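Local coordinates for siroheme decarboxylase (Hydrogenobacter thermophilus, PDB 4CH7), which decarboxylates siroheme to 12,18-didecarboxysiroheme on the pathway to heme d1, with two helix-turn-helix and two AsnC-like domains in one chain, at residues V19-P22 against F23-L26; I32-G35 against K36-T40; T169-E172 against K173-S177; L197-S200 against E201-L205. One frame throughout, in Å; residues are numbered along the deposited sequence.

Contact 1 of 4, residues V19-P22 against F23-L26; sequences VKEP and FSVL
Val19 and Val25 meet through one methyl each, their side chains slanting across one another, with 4.1 Å between Val19 CG2 and Val25 CG2. Val25 holds that methyl anti to its own carbonyl carbon, and from there CG2 also rests on the backbone, 3.6 Å from Glu21 O. Glu21 and Ser24 meet through their CB atoms, Glu21 CB lying 3.7 Å from Ser24 CB. Ser24 OG stands opposite its backbone N (chi1 -166°), which turns the hydroxyl to the side where the extended Glu21 chain ends. The two polar ends do not bond directly; a water lies between them, 3.1 Å from Ser24 OG, although its separation from Glu21 OE1 is too short to be trusted in detail. This is the start of helix 22-30, inside the first helix-turn-helix domain, with Glu21 at the N-cap and Pro22 in the first turn, where a proline costs little because the first-turn amides have no carbonyl partner one turn back. Glu21 O takes two weak bonds, from Ser24 N and Val25 N, whereas Leu26 N reaches Pro22 O at 3.0 Å in a sound one (162°). Leu26 CG packs against that same oxygen. Phe23 leaves the turn with its CB directed away from Pro22; Pro22 C lies obliquely by the ring, and Pro22 CG is 4.3 Å from Phe23 CD2. The ring packs against Leu38 and Glu34 of helix 34-47 and against Leu185, while Pro22 is covered by Ile16 and Pro189.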
loop_
_atom_site.group_PDB
_atom_site.type_symbol
_atom_site.label_atom_id
_atom_site.label_comp_id
_atom_site.label_asym_id
_atom_site.label_seq_id
_atom_site.Cartn_x
_atom_site.Cartn_y
_atom_site.Cartn_z
ATOM N N VAL A 19 9.525 21.664 7.744
ATOM C CA VAL A 19 10.319 22.869 7.924
ATOM C C VAL A 19 11.594 22.695 7.112
ATOM O O VAL A 19 11.830 21.620 6.558
ATOM C CB VAL A 19 10.661 23.108 9.406
ATOM C CG1 VAL A 19 9.396 23.187 10.239
ATOM C CG2 VAL A 19 11.553 22.004 9.931
ATOM N N LYS A 20 12.411 23.740 7.034
ATOM C CA LYS A 20 13.633 23.673 6.240
ATOM C C LYS A 20 14.664 22.738 6.866
ATOM O O LYS A 20 15.388 22.042 6.157
ATOM C CB LYS A 20 14.229 25.066 6.049
ATOM C CG LYS A 20 13.321 26.020 5.285
ATOM C CD LYS A 20 13.985 27.370 5.091
ATOM C CE LYS A 20 13.056 28.333 4.370
ATOM N NZ LYS A 20 13.661 29.685 4.239
ATOM N N GLU A 21 14.723 22.724 8.195
ATOM C CA GLU A 21 15.670 21.875 8.913
ATOM C C GLU A 21 14.957 20.995 9.938
ATOM O O GLU A 21 15.040 21.245 11.142
ATOM C CB GLU A 21 16.747 22.726 9.596
ATOM C CG GLU A 21 17.521 23.631 8.643
ATOM C CD GLU A 21 18.542 24.502 9.349
ATOM O OE1 GLU A 21 18.876 24.211 10.515
ATOM O OE2 GLU A 21 19.013 25.477 8.731
ATOM N N PRO A 22 14.267 19.944 9.459
ATOM C CA PRO A 22 13.455 19.077 10.321
ATOM C C PRO A 22 14.299 18.235 11.269
ATOM O O PRO A 22 13.834 17.902 12.356
ATOM C CB PRO A 22 12.723 18.179 9.319
ATOM C CG PRO A 22 13.626 18.129 8.123
ATOM C CD PRO A 22 14.255 19.496 8.053
ATOM N N PHE A 23 15.519 17.899 10.863
ATOM C CA PHE A 23 16.400 17.100 11.705
ATOM C C PHE A 23 17.063 17.945 12.791
ATOM O O PHE A 23 17.513 17.419 13.808
ATOM C CB PHE A 23 17.451 16.384 10.857
ATOM C CG PHE A 23 16.872 15.391 9.891
ATOM C CD1 PHE A 23 16.142 14.304 10.351
ATOM C CD2 PHE A 23 17.066 15.539 8.524
ATOM C CE1 PHE A 23 15.602 13.381 9.463
ATOM C CE2 PHE A 23 16.534 14.622 7.629
ATOM C CZ PHE A 23 15.800 13.542 8.100
ATOM N N SER A 24 17.125 19.253 12.568
ATOM C CA SER A 24 17.564 20.181 13.603
ATOM C C SER A 24 16.525 20.186 14.723
ATOM O O SER A 24 16.864 20.167 15.909
ATOM C CB SER A 24 17.733 21.586 13.018
ATOM O OG SER A 24 18.447 22.432 13.898
ATOM N N VAL A 25 15.254 20.191 14.325
ATOM C CA VAL A 25 14.136 20.154 15.263
ATOM C C VAL A 25 14.095 18.833 16.038
ATOM O O VAL A 25 13.946 18.834 17.260
ATOM C CB VAL A 25 12.793 20.369 14.539
ATOM C CG1 VAL A 25 11.631 20.239 15.509
ATOM C CG2 VAL A 25 12.768 21.726 13.862
ATOM N N LEU A 26 14.226 17.717 15.323
ATOM C CA LEU A 26 14.266 16.398 15.952
ATOM C C LEU A 26 15.457 16.278 16.900
ATOM O O LEU A 26 15.340 15.710 17.984
ATOM C CB LEU A 26 14.327 15.288 14.898
ATOM C CG LEU A 26 13.162 15.144 13.917
ATOM C CD1 LEU A 26 13.239 13.820 13.172
ATOM C CD2 LEU A 26 11.832 15.281 14.624
HETATM O O HOH W 1 18.485 25.240 12.674
#

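Contact 2 of 4, residues I32-G35 against K36-T40; sequences IEEG and KLLKT
Glu33 OE1 accepts the amide of Lys36 in the shortest polar bond of this helix start, 2.7 Å from Lys36 N with an angle of 144° at the hydrogen. The donor comes from above the carboxylate plane. Glu33 OE2 takes a weak bond from Gly35 N at 3.1 Å. One carboxylate thus caps two amides at the beginning of helix 34-47, which follows helix 22-30 in the helix-turn-helix arrangement of the N-terminal domain. The side chain reaches them because it leaves opposite its backbone N and then bends sharply at its second torsion (-95°), folding back over the helix end. Glu33 O binds Leu37 N at 3.0 Å in the carbonyl plane, so both the main chain and the side chain of the N-cap residue are engaged. Behind the cap, Ile32 crosses Leu37 at about a right angle and lays its terminal methyl on the helix backbone, Ile32 CD1 lying 3.7 Å from Leu37 CA. Ile8 of helix 4-11 touches both Ile32 and Leu37, and Leu26 of helix 22-30 touches Leu37, so Leu37 is buried between the three helices, with Ile32 at the margin. One turn on, Lys36 O is gripped twice, by Thr40 OG1 at 2.9 Å and by Thr40 N, the two donors arriving from opposite faces of its carbonyl plane. Because the Glu33 carboxylate sits directly on the amide end of the helix, the local N-H groups and the helix dipole would probably stabilise its negative charge and favour the ionised form.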
loop_
_atom_site.group_PDB
_atom_site.type_symbol
_atom_site.label_atom_id
_atom_site.label_comp_id
_atom_site.label_asym_id
_atom_site.label_seq_id
_atom_site.Cartn_x
_atom_site.Cartn_y
_atom_site.Cartn_z
ATOM N N ILE A 32 20.263 15.676 21.273
ATOM C CA ILE A 32 21.598 15.417 20.750
ATOM C C ILE A 32 21.921 16.336 19.577
ATOM O O ILE A 32 21.025 16.926 18.973
ATOM C CB ILE A 32 21.769 13.949 20.307
ATOM C CG1 ILE A 32 20.822 13.620 19.153
ATOM C CG2 ILE A 32 21.538 12.998 21.475
ATOM C CD1 ILE A 32 20.925 12.190 18.684
ATOM N N GLU A 33 23.207 16.454 19.265
ATOM C CA GLU A 33 23.664 17.276 18.148
ATOM C C GLU A 33 23.138 16.708 16.830
ATOM O O GLU A 33 23.027 15.492 16.680
ATOM C CB GLU A 33 25.192 17.347 18.154
ATOM C CG GLU A 33 25.795 18.290 17.131
ATOM C CD GLU A 33 26.196 17.582 15.859
ATOM O OE1 GLU A 33 26.303 16.337 15.880
ATOM O OE2 GLU A 33 26.405 18.270 14.840
ATOM N N GLU A 34 22.800 17.588 15.888
ATOM C CA GLU A 34 22.119 17.181 14.657
ATOM C C GLU A 34 22.924 16.211 13.796
ATOM O O GLU A 34 22.380 15.219 13.301
ATOM C CB GLU A 34 21.714 18.403 13.827
ATOM C CG GLU A 34 20.908 18.049 12.580
ATOM C CD GLU A 34 20.590 19.253 11.721
ATOM O OE1 GLU A 34 20.976 20.376 12.106
ATOM O OE2 GLU A 34 19.953 19.075 10.662
ATOM N N GLY A 35 24.207 16.504 13.607
ATOM C CA GLY A 35 25.079 15.638 12.834
ATOM C C GLY A 35 25.102 14.233 13.403
ATOM O O GLY A 35 25.086 13.251 12.659
ATOM N N LYS A 36 25.124 14.143 14.730
ATOM C CA LYS A 36 25.082 12.858 15.412
ATOM C C LYS A 36 23.741 12.159 15.192
ATOM O O LYS A 36 23.695 10.947 14.975
ATOM C CB LYS A 36 25.351 13.031 16.906
ATOM C CG LYS A 36 25.277 11.727 17.681
ATOM C CD LYS A 36 25.807 11.880 19.092
ATOM C CE LYS A 36 25.767 10.552 19.827
ATOM N NZ LYS A 36 26.337 10.645 21.197
ATOM N N LEU A 37 22.653 12.928 15.246
ATOM C CA LEU A 37 21.326 12.388 14.964
ATOM C C LEU A 37 21.287 11.803 13.560
ATOM O O LEU A 37 20.844 10.674 13.366
ATOM C CB LEU A 37 20.243 13.463 15.111
ATOM C CG LEU A 37 18.861 13.064 14.582
ATOM C CD1 LEU A 37 18.298 11.915 15.392
ATOM C CD2 LEU A 37 17.893 14.235 14.574
ATOM N N LEU A 38 21.768 12.581 12.593
ATOM C CA LEU A 38 21.779 12.180 11.188
ATOM C C LEU A 38 22.501 10.856 10.936
ATOM O O LEU A 38 21.918 9.923 10.382
ATOM C CB LEU A 38 22.393 13.284 10.324
ATOM C CG LEU A 38 21.473 14.451 9.972
ATOM C CD1 LEU A 38 22.173 15.443 9.063
ATOM C CD2 LEU A 38 20.205 13.936 9.326
ATOM N N LYS A 39 23.768 10.782 11.339
ATOM C CA LYS A 39 24.572 9.578 11.130
ATOM C C LYS A 39 23.947 8.355 11.800
ATOM O O LYS A 39 24.029 7.241 11.277
ATOM C CB LYS A 39 26.010 9.791 11.615
ATOM C CG LYS A 39 26.894 8.555 11.479
ATOM C CD LYS A 39 28.343 8.843 11.824
ATOM C CE LYS A 39 29.125 7.551 12.000
ATOM N NZ LYS A 39 28.631 6.761 13.162
ATOM N N THR A 40 23.305 8.570 12.944
ATOM C CA THR A 40 22.590 7.497 13.626
ATOM C C THR A 40 21.428 6.957 12.778
ATOM O O THR A 40 21.294 5.742 12.626
ATOM C CB THR A 40 22.097 7.924 15.028
ATOM O OG1 THR A 40 23.226 8.217 15.864
ATOM C CG2 THR A 40 21.290 6.807 15.666
#

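Contact 3 of 4, residues T169-E172 against K173-S177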
loop_
_atom_site.group_PDB
_atom_site.type_symbol
_atom_site.label_atom_id
_atom_site.label_comp_id
_atom_site.label_asym_id
_atom_site.label_seq_id
_atom_site.Cartn_x
_atom_site.Cartn_y
_atom_site.Cartn_z
ATOM N N THR A 169 -2.878 19.146 -9.810
ATOM C CA THR A 169 -2.293 19.864 -10.933
ATOM C C THR A 169 -1.026 19.140 -11.367
ATOM O O THR A 169 -0.516 18.286 -10.644
ATOM C CB THR A 169 -1.942 21.316 -10.560
ATOM O OG1 THR A 169 -0.857 21.331 -9.623
ATOM C CG2 THR A 169 -3.146 22.018 -9.948
ATOM N N GLU A 170 -0.520 19.475 -12.549
ATOM C CA GLU A 170 0.694 18.844 -13.052
ATOM C C GLU A 170 1.909 19.222 -12.207
ATOM O O GLU A 170 2.903 18.499 -12.187
ATOM C CB GLU A 170 0.919 19.209 -14.519
ATOM C CG GLU A 170 -0.228 18.807 -15.435
ATOM C CD GLU A 170 -0.401 17.302 -15.537
ATOM O OE1 GLU A 170 0.620 16.585 -15.581
ATOM O OE2 GLU A 170 -1.559 16.838 -15.582
ATOM N N GLU A 171 1.822 20.349 -11.505
ATOM C CA GLU A 171 2.886 20.756 -10.592
ATOM C C GLU A 171 2.898 19.863 -9.355
ATOM O O GLU A 171 3.956 19.401 -8.922
ATOM C CB GLU A 171 2.725 22.219 -10.172
ATOM C CG GLU A 171 3.829 22.710 -9.244
ATOM C CD GLU A 171 3.661 24.157 -8.841
ATOM O OE1 GLU A 171 2.849 24.434 -7.934
ATOM O OE2 GLU A 171 4.350 25.015 -9.426
ATOM N N GLU A 172 1.716 19.625 -8.792
ATOM C CA GLU A 172 1.576 18.749 -7.635
ATOM C C GLU A 172 1.982 17.318 -7.987
ATOM O O GLU A 172 2.516 16.594 -7.147
ATOM C CB GLU A 172 0.141 18.791 -7.098
ATOM C CG GLU A 172 -0.265 20.138 -6.495
ATOM C CD GLU A 172 -1.757 20.244 -6.232
ATOM O OE1 GLU A 172 -2.545 19.707 -7.036
ATOM O OE2 GLU A 172 -2.141 20.873 -5.223
ATOM N N LYS A 173 1.730 16.919 -9.232
ATOM C CA LYS A 173 2.154 15.611 -9.722
ATOM C C LYS A 173 3.675 15.507 -9.728
ATOM O O LYS A 173 4.235 14.503 -9.286
ATOM C CB LYS A 173 1.613 15.356 -11.128
ATOM C CG LYS A 173 0.124 15.047 -11.189
ATOM C CD LYS A 173 -0.271 14.595 -12.589
ATOM C CE LYS A 173 -1.766 14.338 -12.695
ATOM N NZ LYS A 173 -2.154 13.864 -14.058
ATOM N N ARG A 174 4.335 16.547 -10.233
ATOM C CA ARG A 174 5.796 16.609 -10.244
ATOM C C ARG A 174 6.349 16.605 -8.820
ATOM O O ARG A 174 7.341 15.935 -8.533
ATOM C CB ARG A 174 6.282 17.862 -10.974
ATOM C CG ARG A 174 5.998 17.886 -12.467
ATOM C CD ARG A 174 6.781 19.002 -13.152
ATOM N NE ARG A 174 6.545 20.307 -12.538
ATOM C CZ ARG A 174 5.609 21.163 -12.937
ATOM N NH1 ARG A 174 4.815 20.858 -13.952
ATOM N NH2 ARG A 174 5.466 22.329 -12.323
ATOM N N ILE A 175 5.702 17.366 -7.940
ATOM C CA ILE A 175 6.067 17.412 -6.525
ATOM C C ILE A 175 6.035 16.013 -5.913
ATOM O O ILE A 175 7.024 15.559 -5.338
ATOM C CB ILE A 175 5.132 18.349 -5.729
ATOM C CG1 ILE A 175 5.423 19.813 -6.060
ATOM C CG2 ILE A 175 5.286 18.119 -4.235
ATOM C CD1 ILE A 175 4.515 20.795 -5.340
ATOM N N VAL A 176 4.895 15.338 -6.043
ATOM C CA VAL A 176 4.752 13.956 -5.588
ATOM C C VAL A 176 5.782 13.049 -6.260
ATOM O O VAL A 176 6.406 12.214 -5.603
ATOM C CB VAL A 176 3.332 13.419 -5.857
ATOM C CG1 VAL A 176 3.257 11.932 -5.567
ATOM C CG2 VAL A 176 2.314 14.170 -5.017
ATOM N N SER A 177 5.963 13.237 -7.565
ATOM C CA SER A 177 6.886 12.428 -8.358
ATOM C C SER A 177 8.312 12.397 -7.803
ATOM O O SER A 177 8.905 11.326 -7.657
ATOM C CB SER A 177 6.903 12.920 -9.807
ATOM O OG SER A 177 7.921 12.276 -10.549
#
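The Arg174 guanidinium lies with one face over the backbone of the preceding turn: Glu171 CA is 3.4 Å from its plane, offset toward the rim, and Glu170 O lies over the same face. Glu171's carboxylate stands almost perpendicular to it, 89° between the planes, and at 4.1 Å from Glu171 OE2 to Arg174 NH2 the charges are too far apart for a salt bridge; Glu171 OE1 pairs instead with Lys207. The same first turn of helix 170-179, the first helix of the second helix-turn-helix region, holds a capping box between Thr169 and Glu172, in which Glu172 N binds Thr169 OG1 at 3.2 Å. Glu170 and Lys173 lie side by side and point the same way, Glu170 bent at its second torsion (-66°) and Lys173 extended, and their ends form a weak salt bridge, Glu170 OE2 to Lys173 NZ 3.4 Å. Replacing Lys173 by a leucine would probably leave the Glu170 carboxylate without its charged mate and freer to turn. Glu172 OE2 forms a salt bridge with Arg214. Completing the box, Glu172 OE1 lies 2.8 Å from Thr169 N, met on the anti side of the carboxylate and 21° out of its plane.

Contact 4 of 4, residues L197-S200 against E201-L205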
loop_
_atom_site.group_PDB
_atom_site.type_symbol
_atom_site.label_atom_id
_atom_site.label_comp_id
_atom_site.label_asym_id
_atom_site.label_seq_id
_atom_site.Cartn_x
_atom_site.Cartn_y
_atom_site.Cartn_z
ATOM N N LEU A 197 12.464 21.619 -8.677
ATOM C CA LEU A 197 11.129 22.123 -8.976
ATOM C C LEU A 197 11.155 23.593 -9.382
ATOM O O LEU A 197 10.104 24.184 -9.636
ATOM C CB LEU A 197 10.198 21.913 -7.779
ATOM C CG LEU A 197 9.910 20.445 -7.479
ATOM C CD1 LEU A 197 9.198 20.275 -6.150
ATOM C CD2 LEU A 197 9.100 19.831 -8.603
ATOM N N ARG A 198 12.357 24.164 -9.449
ATOM C CA ARG A 198 12.552 25.564 -9.824
ATOM C C ARG A 198 11.796 26.519 -8.904
ATOM O O ARG A 198 11.248 27.526 -9.357
ATOM C CB ARG A 198 12.131 25.797 -11.278
ATOM C CG ARG A 198 12.841 24.905 -12.287
ATOM C CD ARG A 198 14.312 25.270 -12.413
ATOM N NE ARG A 198 14.922 24.628 -13.573
ATOM C CZ ARG A 198 15.640 23.512 -13.522
ATOM N NH1 ARG A 198 15.857 22.911 -12.361
ATOM N NH2 ARG A 198 16.151 22.998 -14.635
HETATM N N MSE A 199 11.765 26.196 -7.614
HETATM C CA MSE A 199 11.104 27.044 -6.634
HETATM C C MSE A 199 11.924 27.118 -5.351
HETATM O O MSE A 199 12.907 26.392 -5.191
HETATM C CB MSE A 199 9.681 26.544 -6.349
HETATM C CG MSE A 199 9.593 25.130 -5.782
HETATM SE SE MSE A 199 7.782 24.608 -5.279
HETATM C CE MSE A 199 7.147 23.955 -6.982
ATOM N N SER A 200 11.528 28.008 -4.448
ATOM C CA SER A 200 12.192 28.116 -3.157
ATOM C C SER A 200 11.741 26.975 -2.253
ATOM O O SER A 200 10.753 26.296 -2.546
ATOM C CB SER A 200 11.873 29.458 -2.502
ATOM O OG SER A 200 10.525 29.508 -2.071
ATOM N N GLU A 201 12.479 26.752 -1.169
ATOM C CA GLU A 201 12.076 25.779 -0.162
ATOM C C GLU A 201 10.752 26.216 0.445
ATOM O O GLU A 201 9.871 25.397 0.697
ATOM C CB GLU A 201 13.122 25.685 0.949
ATOM C CG GLU A 201 14.414 24.979 0.576
ATOM C CD GLU A 201 15.492 25.181 1.619
ATOM O OE1 GLU A 201 16.095 26.271 1.636
ATOM O OE2 GLU A 201 15.734 24.254 2.420
ATOM N N GLU A 202 10.634 27.519 0.683
ATOM C CA GLU A 202 9.443 28.098 1.288
ATOM C C GLU A 202 8.209 27.812 0.440
ATOM O O GLU A 202 7.144 27.491 0.970
ATOM C CB GLU A 202 9.621 29.608 1.471
ATOM C CG GLU A 202 8.508 30.278 2.270
ATOM C CD GLU A 202 8.681 31.779 2.376
ATOM O OE1 GLU A 202 9.511 32.229 3.190
ATOM O OE2 GLU A 202 7.983 32.507 1.642
ATOM N N GLU A 203 8.360 27.915 -0.876
ATOM C CA GLU A 203 7.260 27.643 -1.795
ATOM C C GLU A 203 6.922 26.151 -1.842
ATOM O O GLU A 203 5.752 25.783 -1.921
ATOM C CB GLU A 203 7.584 28.184 -3.193
ATOM C CG GLU A 203 7.548 29.711 -3.283
ATOM C CD GLU A 203 8.177 30.246 -4.555
ATOM O OE1 GLU A 203 9.007 29.534 -5.158
ATOM O OE2 GLU A 203 7.847 31.386 -4.944
ATOM N N LEU A 204 7.945 25.300 -1.788
ATOM C CA LEU A 204 7.735 23.852 -1.761
ATOM C C LEU A 204 7.030 23.412 -0.481
ATOM O O LEU A 204 6.043 22.678 -0.530
ATOM C CB LEU A 204 9.061 23.103 -1.911
ATOM C CG LEU A 204 8.977 21.578 -1.794
ATOM C CD1 LEU A 204 7.979 21.021 -2.794
ATOM C CD2 LEU A 204 10.336 20.928 -1.984
ATOM N N LEU A 205 7.550 23.858 0.661
ATOM C CA LEU A 205 6.977 23.521 1.961
ATOM C C LEU A 205 5.542 24.025 2.076
ATOM O O LEU A 205 4.689 23.384 2.693
ATOM C CB LEU A 205 7.839 24.101 3.084
ATOM C CG LEU A 205 9.217 23.460 3.239
ATOM C CD1 LEU A 205 10.067 24.223 4.237
ATOM C CD2 LEU A 205 9.066 22.015 3.661
#
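Ser200 O accepts from Leu204 N at 3.1 Å to begin helix 201-213, two residues after Arg198, with its positive phi of 58°, closes helix 191-196 in a Schellman motif. Ser200 is the N-cap, and with Glu203 it makes a capping box in which each side chain bonds the other's backbone amide. Ser200 OG accepts from Glu203 N, 2.9 Å between the two atoms; it can do so because its chi1 of 71° sets the hydroxyl between its own N and carbonyl carbon, facing the first turn. In the reverse direction Ser200 N gives a nearly straight bond (169°) to Glu203 OE1 at 3.0 Å, met on the anti side of the carboxylate and well out of its plane. An alanine in place of Ser200 would remove the hydroxyl and is likely to leave the Glu203 amide without its cap, making the helix start less firmly fixed. Met199, present as selenomethionine, bends at its third torsion and brings its selenium against the backbone of the new helix, Met199 SE lying 3.6 Å from Leu204 N. Its CB packs against the Glu203 carboxylate, Met199 CB to Glu203 OE1 being 3.3 Å. Farther in, Leu197 crosses Leu204 at about a right angle, their methyls close at 3.6 Å between Leu197 CD1 and Leu204 CD1. Glu201 OE1 forms a salt bridge with Arg188 of a loop. Leu197 leans also on Ile175 and Ile178, and Leu204 on Tyr193, so the turn sits between helix 170-179, helix 191-196 and the start of helix 201-213.

Overall arrangement
The four helix starts fall into two helix-turn-helix regions. In the first, contacts 1 and 2 are 12 Å apart between centres and touch where Phe23 CD2 meets Leu38 CD2 at 3.6 Å. In the second, contacts 3 and 4 lie 13 Å apart between centres, and Glu171 OE2 comes within 3.9 Å of Met199 CE. Contacts 1 and 4 join the regions: Leu205 CD1 packs 3.6 Å from Val19 C, and Lys20 CB packs against Glu201 OE2 at 4.0 Å, with centres 16 Å apart. Contacts 2 and 3 are the most distant pair, centres 31 Å apart. All lie away from His93, inferred to be catalytic, which belongs to the eight-stranded barrel of the AsnC-like domains.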